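Local coordinates for armadillo repeat protein arm00016 (Synthetic construct, PDB 4D4E), which is a computationally designed armadillo repeat protein, intended as a scaffold for modular recognition of peptides and built as a solenoid of stacked helices, at residues 154-159 with 193-198; 145-150 with 183-188; 96-101 with 132-137; 123-128 with 162-167; 35-40 with 75-80. All blocks are in the same frame, centred on the assembly; numbering follows the deposited sequence. Where two conformers were deposited one is given.

Contact 1 (154-159 with 193-198)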
# COMPACT_ATOMS: atom_id res chain seq x y z
N VAL A 154 -4.90 -3.80 -9.00
CA VAL A 154 -4.39 -4.44 -7.79
C VAL A 154 -2.85 -4.52 -7.85
O VAL A 154 -2.20 -4.05 -6.95
CB VAL A 154 -5.01 -5.82 -7.55
CG1 VAL A 154 -4.33 -6.46 -6.36
CG2 VAL A 154 -6.53 -5.72 -7.36
N ILE A 155 -2.30 -5.02 -8.96
CA ILE A 155 -0.86 -5.02 -9.19
C ILE A 155 -0.24 -3.65 -9.02
O ILE A 155 0.65 -3.50 -8.23
CB ILE A 155 -0.46 -5.68 -10.53
CG1 ILE A 155 -0.83 -7.18 -10.46
CG2 ILE A 155 1.04 -5.54 -10.76
CD1 ILE A 155 -0.56 -7.92 -11.75
N LYS A 156 -0.80 -2.64 -9.65
CA LYS A 156 -0.32 -1.28 -9.48
C LYS A 156 -0.14 -0.89 -7.98
O LYS A 156 0.94 -0.42 -7.56
CB LYS A 156 -1.28 -0.33 -10.20
CG LYS A 156 -1.21 1.14 -9.83
CD LYS A 156 0.07 1.81 -10.31
CE LYS A 156 0.16 3.25 -9.81
NZ LYS A 156 -0.53 4.22 -10.72
N ASN A 157 -1.21 -1.03 -7.18
CA ASN A 157 -1.17 -0.64 -5.75
C ASN A 157 -0.19 -1.57 -4.96
O ASN A 157 0.52 -1.11 -4.06
CB ASN A 157 -2.59 -0.76 -5.17
CG ASN A 157 -3.55 0.35 -5.66
OD1 ASN A 157 -3.14 1.46 -5.94
ND2 ASN A 157 -4.82 0.06 -5.67
N ALA A 158 -0.14 -2.87 -5.35
CA ALA A 158 0.71 -3.85 -4.68
C ALA A 158 2.16 -3.54 -4.87
O ALA A 158 2.92 -3.74 -3.91
CB ALA A 158 0.46 -5.28 -5.14
N VAL A 159 2.59 -3.12 -6.10
CA VAL A 159 4.00 -2.78 -6.28
C VAL A 159 4.31 -1.50 -5.57
O VAL A 159 5.43 -1.33 -5.09
CB VAL A 159 4.46 -2.56 -7.75
CG1 VAL A 159 5.94 -2.94 -7.87
CG2 VAL A 159 3.61 -3.36 -8.70
N SER A 193 1.83 -1.95 -18.00
CA SER A 193 1.61 -0.64 -17.43
C SER A 193 2.90 0.15 -17.07
O SER A 193 3.75 -0.34 -16.31
CB SER A 193 0.70 -0.83 -16.20
OG SER A 193 0.56 0.37 -15.50
N GLU A 194 3.00 1.42 -17.54
CA GLU A 194 4.11 2.32 -17.18
C GLU A 194 4.15 2.66 -15.67
O GLU A 194 5.22 2.96 -15.09
CB GLU A 194 4.04 3.66 -17.94
CG GLU A 194 4.40 3.58 -19.42
CD GLU A 194 4.45 4.93 -20.14
OE1 GLU A 194 4.61 5.98 -19.45
OE2 GLU A 194 4.33 4.96 -21.40
N GLU A 195 2.98 2.74 -15.06
CA GLU A 195 2.87 3.04 -13.64
C GLU A 195 3.45 1.89 -12.87
O GLU A 195 4.21 2.11 -11.94
CB GLU A 195 1.41 3.28 -13.26
CG GLU A 195 0.95 4.69 -13.51
CD GLU A 195 2.04 5.72 -13.26
OE1 GLU A 195 2.71 5.60 -12.21
OE2 GLU A 195 2.24 6.64 -14.12
N VAL A 196 3.11 0.67 -13.30
CA VAL A 196 3.63 -0.53 -12.70
C VAL A 196 5.15 -0.62 -12.85
O VAL A 196 5.84 -0.80 -11.86
CB VAL A 196 2.92 -1.80 -13.19
CG1 VAL A 196 3.67 -3.07 -12.73
CG2 VAL A 196 1.48 -1.81 -12.68
N ILE A 197 5.67 -0.52 -14.08
CA ILE A 197 7.11 -0.44 -14.29
C ILE A 197 7.83 0.56 -13.39
O ILE A 197 8.83 0.20 -12.81
CB ILE A 197 7.46 -0.10 -15.79
CG1 ILE A 197 7.02 -1.26 -16.72
CG2 ILE A 197 8.93 0.35 -15.91
CD1 ILE A 197 6.79 -0.73 -18.08
N LYS A 198 7.35 1.79 -13.29
CA LYS A 198 8.10 2.80 -12.49
C LYS A 198 8.15 2.40 -10.98
O LYS A 198 9.14 2.62 -10.31
CB LYS A 198 7.54 4.22 -12.66
CG LYS A 198 7.74 4.79 -14.06
CD LYS A 198 7.40 6.25 -14.11
CE LYS A 198 5.93 6.53 -13.96
NZ LYS A 198 5.81 7.98 -14.33

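Contact 2 (145-150 with 183-188)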
# COMPACT_ATOMS: atom_id res chain seq x y z
N LYS A 145 2.11 -12.07 -3.31
CA LYS A 145 1.10 -12.78 -4.08
C LYS A 145 0.29 -11.87 -4.97
O LYS A 145 -0.01 -12.25 -6.08
CB LYS A 145 0.18 -13.56 -3.17
CG LYS A 145 0.38 -15.06 -3.28
CD LYS A 145 -0.92 -15.73 -3.73
CE LYS A 145 -1.74 -16.17 -2.53
NZ LYS A 145 -1.53 -15.16 -1.45
N LEU A 146 -0.05 -10.66 -4.52
CA LEU A 146 -0.84 -9.78 -5.32
C LEU A 146 -0.03 -9.17 -6.46
O LEU A 146 -0.63 -8.67 -7.42
CB LEU A 146 -1.53 -8.72 -4.49
CG LEU A 146 -2.46 -9.27 -3.41
CD1 LEU A 146 -2.79 -8.13 -2.49
CD2 LEU A 146 -3.72 -9.82 -4.07
N LEU A 147 1.31 -9.24 -6.38
CA LEU A 147 2.18 -8.82 -7.50
C LEU A 147 1.94 -9.62 -8.77
O LEU A 147 2.31 -9.18 -9.87
CB LEU A 147 3.66 -8.99 -7.18
CG LEU A 147 4.20 -8.02 -6.13
CD1 LEU A 147 5.68 -8.26 -5.99
CD2 LEU A 147 3.89 -6.58 -6.56
N ASP A 148 1.36 -10.79 -8.62
CA ASP A 148 0.99 -11.59 -9.77
C ASP A 148 -0.51 -11.88 -9.79
O ASP A 148 -0.94 -13.00 -9.47
CB ASP A 148 1.77 -12.90 -9.77
CG ASP A 148 1.75 -13.55 -11.11
OD1 ASP A 148 1.59 -12.83 -12.13
OD2 ASP A 148 1.89 -14.78 -11.16
N ASP A 149 -1.30 -10.89 -10.16
CA ASP A 149 -2.74 -10.99 -9.91
C ASP A 149 -3.61 -10.38 -11.00
O ASP A 149 -3.37 -9.24 -11.44
CB ASP A 149 -3.09 -10.34 -8.58
CG ASP A 149 -4.28 -10.99 -7.92
OD1 ASP A 149 -4.18 -12.18 -7.56
OD2 ASP A 149 -5.31 -10.29 -7.76
N ALA A 150 -4.65 -11.13 -11.35
CA ALA A 150 -5.53 -10.84 -12.49
C ALA A 150 -5.80 -9.35 -12.77
O ALA A 150 -6.15 -9.01 -13.91
CB ALA A 150 -6.84 -11.62 -12.36
N SER A 183 11.85 -11.90 -7.73
CA SER A 183 11.51 -12.37 -9.08
C SER A 183 10.16 -11.78 -9.58
O SER A 183 10.04 -11.40 -10.77
CB SER A 183 11.54 -13.89 -9.16
OG SER A 183 10.25 -14.46 -9.18
N PRO A 184 9.14 -11.69 -8.69
CA PRO A 184 7.97 -10.96 -9.13
C PRO A 184 8.23 -9.49 -9.48
O PRO A 184 7.59 -8.95 -10.37
CB PRO A 184 7.00 -11.11 -7.95
CG PRO A 184 7.38 -12.40 -7.31
CD PRO A 184 8.86 -12.53 -7.49
N LEU A 185 9.16 -8.85 -8.78
CA LEU A 185 9.47 -7.44 -9.05
C LEU A 185 10.19 -7.30 -10.41
O LEU A 185 9.96 -6.30 -11.13
CB LEU A 185 10.33 -6.86 -7.94
CG LEU A 185 9.88 -5.81 -6.93
CD1 LEU A 185 8.38 -5.43 -6.81
CD2 LEU A 185 10.59 -5.93 -5.56
N VAL A 186 11.05 -8.28 -10.73
CA VAL A 186 11.82 -8.30 -11.98
C VAL A 186 10.90 -8.54 -13.20
O VAL A 186 11.03 -7.90 -14.25
CB VAL A 186 12.99 -9.32 -11.89
CG1 VAL A 186 13.53 -9.64 -13.25
CG2 VAL A 186 14.13 -8.74 -11.08
N LYS A 187 9.93 -9.42 -13.02
CA LYS A 187 8.84 -9.66 -13.98
C LYS A 187 8.00 -8.36 -14.28
O LYS A 187 7.77 -8.01 -15.43
CB LYS A 187 8.02 -10.81 -13.37
CG LYS A 187 6.92 -11.47 -14.17
CD LYS A 187 5.66 -10.64 -14.11
CE LYS A 187 4.41 -11.47 -13.82
NZ LYS A 187 3.79 -11.96 -15.07
N LEU A 188 7.63 -7.62 -13.23
CA LEU A 188 6.89 -6.37 -13.33
C LEU A 188 7.64 -5.27 -14.08
O LEU A 188 7.03 -4.27 -14.45
CB LEU A 188 6.54 -5.87 -11.93
CG LEU A 188 5.21 -6.33 -11.32
CD1 LEU A 188 4.53 -7.41 -12.15
CD2 LEU A 188 5.36 -6.75 -9.86
O HOH W 1 5.11 -10.42 -10.81

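Contact 3 (96-101 with 132-137)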
# COMPACT_ATOMS: atom_id res chain seq x y z
N GLY A 96 -5.93 -0.47 15.59
CA GLY A 96 -6.04 -1.86 15.08
C GLY A 96 -6.34 -2.04 13.59
O GLY A 96 -6.81 -3.08 13.21
N ALA A 97 -6.08 -1.05 12.74
CA ALA A 97 -6.37 -1.16 11.30
C ALA A 97 -5.59 -2.28 10.56
O ALA A 97 -6.03 -2.82 9.54
CB ALA A 97 -6.15 0.22 10.60
N LEU A 98 -4.40 -2.59 11.04
CA LEU A 98 -3.48 -3.32 10.20
C LEU A 98 -3.86 -4.77 9.97
O LEU A 98 -3.86 -5.23 8.83
CB LEU A 98 -2.06 -3.22 10.75
CG LEU A 98 -1.12 -2.16 10.22
CD1 LEU A 98 -1.77 -0.84 9.81
CD2 LEU A 98 0.07 -1.97 11.17
N SER A 99 -4.15 -5.51 11.03
CA SER A 99 -4.61 -6.89 10.82
C SER A 99 -5.89 -7.03 9.93
O SER A 99 -5.91 -7.84 8.99
CB SER A 99 -4.71 -7.66 12.14
OG SER A 99 -3.38 -8.09 12.43
N PRO A 100 -6.93 -6.24 10.19
CA PRO A 100 -8.07 -6.36 9.25
C PRO A 100 -7.70 -5.95 7.84
O PRO A 100 -8.27 -6.52 6.91
CB PRO A 100 -9.12 -5.38 9.80
CG PRO A 100 -8.64 -5.02 11.17
CD PRO A 100 -7.17 -5.22 11.23
N LEU A 101 -6.78 -4.97 7.67
CA LEU A 101 -6.44 -4.59 6.27
C LEU A 101 -5.80 -5.79 5.57
O LEU A 101 -6.13 -6.10 4.45
CB LEU A 101 -5.51 -3.39 6.20
CG LEU A 101 -6.17 -2.07 6.50
CD1 LEU A 101 -5.11 -0.97 6.50
CD2 LEU A 101 -7.31 -1.77 5.52
N GLN A 132 7.44 -1.59 9.84
CA GLN A 132 7.64 -2.72 10.75
C GLN A 132 6.33 -3.35 11.24
O GLN A 132 6.24 -4.57 11.26
CB GLN A 132 8.46 -2.28 11.96
CG GLN A 132 8.93 -3.43 12.84
CD GLN A 132 9.71 -4.48 12.05
OE1 GLN A 132 10.42 -4.16 11.05
NE2 GLN A 132 9.56 -5.73 12.46
N LYS A 133 5.38 -2.50 11.70
CA LYS A 133 4.07 -2.94 12.15
C LYS A 133 3.33 -3.66 11.03
O LYS A 133 2.70 -4.68 11.27
CB LYS A 133 3.23 -1.75 12.68
CG LYS A 133 3.63 -1.31 14.07
CD LYS A 133 3.70 -2.49 15.02
CE LYS A 133 4.30 -2.05 16.34
NZ LYS A 133 3.62 -0.80 16.76
N LEU A 134 3.43 -3.16 9.81
CA LEU A 134 2.92 -3.90 8.63
C LEU A 134 3.51 -5.28 8.42
O LEU A 134 2.78 -6.22 8.00
CB LEU A 134 3.14 -3.10 7.31
CG LEU A 134 2.18 -1.97 7.05
CD1 LEU A 134 2.64 -1.18 5.82
CD2 LEU A 134 0.72 -2.36 6.86
N ILE A 135 4.83 -5.38 8.58
CA ILE A 135 5.50 -6.62 8.48
C ILE A 135 4.97 -7.57 9.58
O ILE A 135 4.71 -8.76 9.31
CB ILE A 135 7.06 -6.42 8.54
CG1 ILE A 135 7.59 -5.75 7.24
CG2 ILE A 135 7.81 -7.74 8.71
CD1 ILE A 135 9.10 -5.51 7.21
N GLU A 136 4.83 -7.06 10.80
CA GLU A 136 4.47 -7.94 11.96
C GLU A 136 3.00 -8.36 11.79
O GLU A 136 2.53 -9.35 12.38
CB GLU A 136 4.66 -7.20 13.29
CG GLU A 136 6.16 -7.00 13.61
CD GLU A 136 6.45 -5.99 14.70
OE1 GLU A 136 5.57 -5.27 15.18
OE2 GLU A 136 7.61 -5.86 15.06
N ALA A 137 2.28 -7.60 10.99
CA ALA A 137 0.85 -7.89 10.82
C ALA A 137 0.72 -8.88 9.71
O ALA A 137 -0.39 -9.13 9.31
CB ALA A 137 0.06 -6.65 10.51
O HOH W 2 -2.52 -9.96 10.70

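Contact 4 (123-128 with 162-167)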
# COMPACT_ATOMS: atom_id res chain seq x y z
N ILE A 123 0.11 3.45 4.33
CA ILE A 123 0.73 3.19 5.60
C ILE A 123 2.22 2.90 5.45
O ILE A 123 3.02 3.47 6.20
CB ILE A 123 0.09 2.01 6.32
CG1 ILE A 123 -1.37 2.35 6.64
CG2 ILE A 123 0.86 1.79 7.63
CD1 ILE A 123 -2.24 1.14 6.92
N ALA A 124 2.60 2.08 4.44
CA ALA A 124 4.01 1.82 4.21
C ALA A 124 4.81 3.04 3.81
O ALA A 124 6.06 2.99 3.87
CB ALA A 124 4.23 0.69 3.23
N ALA A 125 4.12 4.11 3.38
CA ALA A 125 4.81 5.36 3.03
C ALA A 125 5.11 6.12 4.34
O ALA A 125 5.67 7.22 4.32
CB ALA A 125 4.00 6.22 2.04
N GLY A 126 4.72 5.54 5.48
CA GLY A 126 5.06 6.16 6.79
C GLY A 126 6.53 5.97 7.18
O GLY A 126 7.42 5.92 6.34
N ASN A 127 6.80 5.83 8.47
CA ASN A 127 8.17 5.71 8.91
C ASN A 127 8.54 4.26 9.05
O ASN A 127 7.67 3.40 8.85
CB ASN A 127 8.44 6.56 10.18
CG ASN A 127 7.65 6.12 11.38
OD1 ASN A 127 7.50 4.92 11.67
ND2 ASN A 127 7.20 7.10 12.15
N ASN A 128 9.81 3.97 9.38
CA ASN A 128 10.32 2.60 9.53
C ASN A 128 9.58 1.76 10.56
O ASN A 128 9.44 0.53 10.38
CB ASN A 128 11.86 2.57 9.70
CG ASN A 128 12.57 2.98 8.41
OD1 ASN A 128 11.88 3.10 7.39
ND2 ASN A 128 13.92 3.15 8.42
N ILE A 162 5.05 -2.51 -2.10
CA ILE A 162 6.33 -3.19 -2.01
C ILE A 162 7.49 -2.18 -2.16
O ILE A 162 8.44 -2.21 -1.40
CB ILE A 162 6.49 -4.29 -3.06
CG1 ILE A 162 5.48 -5.45 -2.86
CG2 ILE A 162 7.99 -4.73 -3.18
CD1 ILE A 162 5.52 -6.17 -1.52
N ALA A 163 7.38 -1.28 -3.14
CA ALA A 163 8.34 -0.16 -3.29
C ALA A 163 8.49 0.62 -1.96
O ALA A 163 9.63 0.89 -1.50
CB ALA A 163 7.92 0.78 -4.45
N ASN A 164 7.35 1.01 -1.36
CA ASN A 164 7.36 1.77 -0.09
C ASN A 164 8.05 0.99 1.04
O ASN A 164 8.82 1.54 1.80
CB ASN A 164 5.97 2.19 0.34
CG ASN A 164 5.35 3.18 -0.59
OD1 ASN A 164 6.01 3.65 -1.46
ND2 ASN A 164 4.06 3.49 -0.42
N ILE A 165 7.76 -0.30 1.15
CA ILE A 165 8.47 -1.13 2.10
C ILE A 165 10.00 -1.20 1.82
O ILE A 165 10.84 -1.07 2.76
CB ILE A 165 7.79 -2.53 2.21
CG1 ILE A 165 6.40 -2.45 2.87
CG2 ILE A 165 8.60 -3.45 3.10
CD1 ILE A 165 5.49 -3.58 2.40
N ALA A 166 10.37 -1.36 0.53
CA ALA A 166 11.76 -1.41 0.10
C ALA A 166 12.57 -0.15 0.49
O ALA A 166 13.82 -0.21 0.55
CB ALA A 166 11.82 -1.63 -1.43
N ALA A 167 11.87 0.96 0.77
CA ALA A 167 12.50 2.21 1.29
C ALA A 167 12.80 2.10 2.80
O ALA A 167 13.33 3.01 3.35
CB ALA A 167 11.61 3.44 1.07
O HOH W 3 8.40 4.06 2.55
O HOH W 4 14.94 3.86 5.73

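Contact 5 (35-40 with 75-80)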
# COMPACT_ATOMS: atom_id res chain seq x y z
N LYS A 35 -20.12 11.13 3.96
CA LYS A 35 -19.60 12.42 4.36
C LYS A 35 -18.18 12.27 4.91
O LYS A 35 -17.25 13.00 4.52
CB LYS A 35 -20.54 13.07 5.39
CG LYS A 35 -21.87 13.54 4.78
CD LYS A 35 -23.01 13.44 5.79
CE LYS A 35 -24.39 13.35 5.13
NZ LYS A 35 -24.44 12.39 3.99
N LEU A 36 -18.01 11.30 5.81
CA LEU A 36 -16.70 11.02 6.38
C LEU A 36 -15.66 10.77 5.26
O LEU A 36 -14.49 11.22 5.33
CB LEU A 36 -16.85 9.80 7.27
CG LEU A 36 -15.72 9.28 8.10
CD1 LEU A 36 -16.34 8.42 9.22
CD2 LEU A 36 -14.78 8.50 7.19
N SER A 37 -16.07 9.97 4.28
CA SER A 37 -15.22 9.71 3.11
C SER A 37 -14.81 11.05 2.48
O SER A 37 -13.65 11.27 2.23
CB SER A 37 -15.98 8.90 2.06
OG SER A 37 -16.03 7.55 2.47
N GLN A 38 -15.79 11.93 2.30
CA GLN A 38 -15.60 13.28 1.77
C GLN A 38 -14.54 14.06 2.60
O GLN A 38 -13.57 14.60 2.03
CB GLN A 38 -16.94 13.99 1.77
CG GLN A 38 -17.07 15.09 0.73
CD GLN A 38 -18.01 16.21 1.18
OE1 GLN A 38 -18.73 16.09 2.18
NE2 GLN A 38 -17.98 17.32 0.44
N ILE A 39 -14.70 14.09 3.94
CA ILE A 39 -13.80 14.82 4.80
C ILE A 39 -12.40 14.25 4.73
O ILE A 39 -11.45 14.97 4.54
CB ILE A 39 -14.37 14.89 6.24
CG1 ILE A 39 -15.67 15.73 6.23
CG2 ILE A 39 -13.36 15.48 7.19
CD1 ILE A 39 -16.76 15.26 7.19
N ALA A 40 -12.28 12.94 4.85
CA ALA A 40 -10.99 12.21 4.74
C ALA A 40 -10.19 12.53 3.48
O ALA A 40 -8.96 12.45 3.49
CB ALA A 40 -11.23 10.71 4.85
N VAL A 75 -12.70 1.02 3.83
CA VAL A 75 -11.28 0.85 3.47
C VAL A 75 -10.78 2.08 2.65
O VAL A 75 -9.65 2.50 2.87
CB VAL A 75 -11.03 -0.46 2.67
CG1 VAL A 75 -9.58 -0.53 2.25
CG2 VAL A 75 -11.24 -1.68 3.52
N ALA A 76 -11.61 2.63 1.74
CA ALA A 76 -11.21 3.78 0.91
C ALA A 76 -10.92 4.92 1.83
O ALA A 76 -9.93 5.65 1.69
CB ALA A 76 -12.30 4.18 -0.15
N ALA A 77 -11.79 5.08 2.80
CA ALA A 77 -11.69 6.18 3.77
C ALA A 77 -10.37 6.05 4.59
O ALA A 77 -9.62 7.04 4.70
CB ALA A 77 -12.93 6.18 4.66
N ILE A 78 -10.13 4.86 5.20
CA ILE A 78 -8.87 4.49 5.85
C ILE A 78 -7.68 4.71 4.87
O ILE A 78 -6.64 5.21 5.30
CB ILE A 78 -8.88 3.03 6.39
CG1 ILE A 78 -9.91 2.82 7.52
CG2 ILE A 78 -7.47 2.52 6.74
CD1 ILE A 78 -10.08 1.35 7.85
N ALA A 79 -7.80 4.35 3.58
CA ALA A 79 -6.69 4.67 2.71
C ALA A 79 -6.39 6.18 2.69
O ALA A 79 -5.22 6.60 2.60
CB ALA A 79 -6.90 4.13 1.27
N ASN A 80 -7.44 6.99 2.75
CA ASN A 80 -7.30 8.43 2.69
C ASN A 80 -6.73 9.01 3.99
O ASN A 80 -5.90 9.91 3.92
CB ASN A 80 -8.62 9.09 2.32
CG ASN A 80 -8.78 9.32 0.82
OD1 ASN A 80 -7.82 9.48 0.10
ND2 ASN A 80 -10.03 9.42 0.38
O HOH W 5 -12.11 9.14 1.70

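Contact 1 (154-159 with 193-198)
I155 meets V196 through methyl groups: its CG2 branch, set anti to the backbone N, lies 4.1 Å from V196 CG1. K156 comes next and gives this segment's largest share of the contact. V196 CG2 rests against its backbone, 3.7 Å from K156 CA, while the lysine chain departs anti to its backbone N (chi1 163°) and bends at chi2 and chi4. This course lays it alongside E195, the two side chains pointing the same way, with K156 CD 3.6 Å from E195 CB. The ammonium ends near the aliphatic part of the glutamate, and its salt bridge from K156 NZ to E195 OE1 is long at 3.8 Å. E195 OE2 makes a similarly long bridge to K198, so the carboxylate stands between two lysines. Helices 152-166 and 194-208 stack nearly parallel, as in an armadillo solenoid; the axes of 154-159 and 194-198 approach to 9.0 Å and cross at 20°. With an alanine in place of K156, E195 would probably lose one lysine partner, and its CB the cover of the lysine chain. One turn on, V159 CG2 meets V196 CG1, the side chains crossing at about a right angle, though V159 has two modelled conformers.

Contact 2 (145-150 with 183-188)
The carboxylate of D148 is the flat group of this contact and P184 adds a puckered ring, and each is met at one corner. P184 presents CB to L147, whose side chain crosses the ring at about a right angle with CD1 at 3.7 Å; the carboxylate of D148 turns OD1 to K187, where CE is 3.6 Å away. Helices 140-146 and 182-187 are equivalent short helices of the armadillo solenoid, 42 residues apart in sequence, and they meet here around their C-terminal ends. L147 is the apolar link between them. With CG anti to its carbonyl carbon (chi1 -69°), it reaches past P184 and brings CD1 within 4.0 Å of L185 CD1. Its other methyl faces L188, a leucine modelled in two conformers, so that touch is less certain. A serine in place of L147 would probably open a gap beside P184 and L185 and also deprive A158 and V159 of helix 152-166 of an apolar neighbour. Toward solvent, the K187 chain bends at chi2, chi3 and chi4 to approach D148, yet the salt bridge stays long, 3.8 Å from K187 NZ to D148 OD1. A water completes the contact between the backbones, donating to P184 O at 2.9 Å and to L147 O at 3.2 Å.

Contact 3 (96-101 with 132-137)
Apolar contacts dominate the meeting of L98 with K133, L134 and A137. L98 points at the other segment and spreads its atoms over three residues. Its CD2 methyl presses on the lysine, 3.5 Å from K133 CB, and also lies close to the backbone between K133 and L134. The leucine CG faces L134, with L98 CG and L134 CD2 3.8 Å apart and the two side chains crossing at about a right angle. L98 CB, lower on the same side chain, stands 4.0 Å from A137 CB. K133 contributes only the root of its chain: with CG anti to the carbonyl carbon (chi1 -77°) and a bend at chi2, the ammonium end is led away from L98. The methyl of A137, at the point where helix 128-136 gives out, fits between L98 and S99.

Polar contact between the segments runs through water. One molecule lies 2.7 Å from S99 OG and donates to A137 O at 2.7 Å, tying S99 of helix 98-103 to the carbonyl of A137, just past helix 128-136; farther back along that helix Q132 NE2 donates to E136 OE2.

This is packing between short helices of the armadillo solenoid. Helix 110-124 backs the apolar side, where I123 meets L98 and A124 meets L134, and I93 of helix 86-94 touches both L98 and K133.

Contact 4 (123-128 with 162-167)
A124 and N164 share a water that lies 2.7 Å from N164 O and 2.9 Å from A124 O, placed to donate to both carbonyls. More acceptors lie around this water than it has protons, so its bonds may be shared among them. The same two residues also touch directly: N164 CB sits 3.6 Å from A124 O and close to the methyl of A124, which is turned toward helix 152-166 and also meets I165, with A124 CB 3.8 Å from I165 CG1. The small alanine thus lets the end of helix 110-124 come near the neighbouring helix.

The amide of N164 extends back along helix 110-124. Its CG is anti to the carbonyl carbon (chi1 -66°), which carries ND2 past A125, 3.7 Å from A125 CB, to donate a hydrogen bond to A121 O in the preceding turn. In natural armadillo proteins conserved asparagines on the corresponding long helices hold the peptide backbone, and N164 is probably such a residue.

At the far end a second water accepts from N128 ND2 and donates to A167 O, both at 3.0 Å, so the start of helix 128-136 is linked by water to A167, just past helix 152-166. The two long helices are therefore tied directly by the bond of N164 to A121 O, while two waters bridge A124 O to N164 O and N128 ND2 to A167 O, and A124 and I165 add apolar contact.

Contact 5 (35-40 with 75-80)
A77 points its methyl into helix 26-40, where L36 and S37 receive it. L36 CD2 approaches to 3.9 Å from A77 CB, the leucine having its CG anti to the backbone N (chi1 -176°), and S37 OG stands 4.0 Å from the same methyl. That hydroxyl has its polar partner within its own helix, at L33 O, so toward A77 it offers only contact. A77 O in turn lies 4.0 Å from A40 CB. One turn later N80 faces A40: its CB is 3.6 Å from A40 O, and the two beta carbons also touch. The amide of N80 turns toward S37 with a water between them, which donates to S37 O at 2.7 Å, but its modelled distance to N80 ND2 is too short to be taken literally. N122 of the next long helix makes the comparable link directly, bonding to A79 O. The small A40 and A77 allow helices 26-40 and 68-81 to stack near-parallel, as in an armadillo solenoid, the axes of 35-40 and 75-80 passing 8.9 Å apart at 21°. L50 of helix 44-52 packs against L36 and A40, M17 of helix 14-20 touches L36, and A119 of helix 110-124 meets A79.

Overall arrangement
Contact 5 closes first along the chain, and contacts 3, 4, 2 and 1 then open in that order. Contacts 1, 4 and 5 join successive members of the ladder of long helices 26-40, 68-81, 110-124, 152-166 and 194-208, while contacts 2 and 3 bind shorter helices beside it. Contacts 1 and 4 share helix 152-166, with centres about 15 Å apart. Contacts 1 and 2, centres about 9 Å apart, touch, as do contacts 3 and 4 at about 13 Å between centres, contacts 2 and 4, and contacts 3 and 5; contacts 2 and 5, centres about 28 Å apart, lie on opposite sides of the chain's centre. Each helix thus packs on the next, consistent with a modular scaffold for peptide recognition.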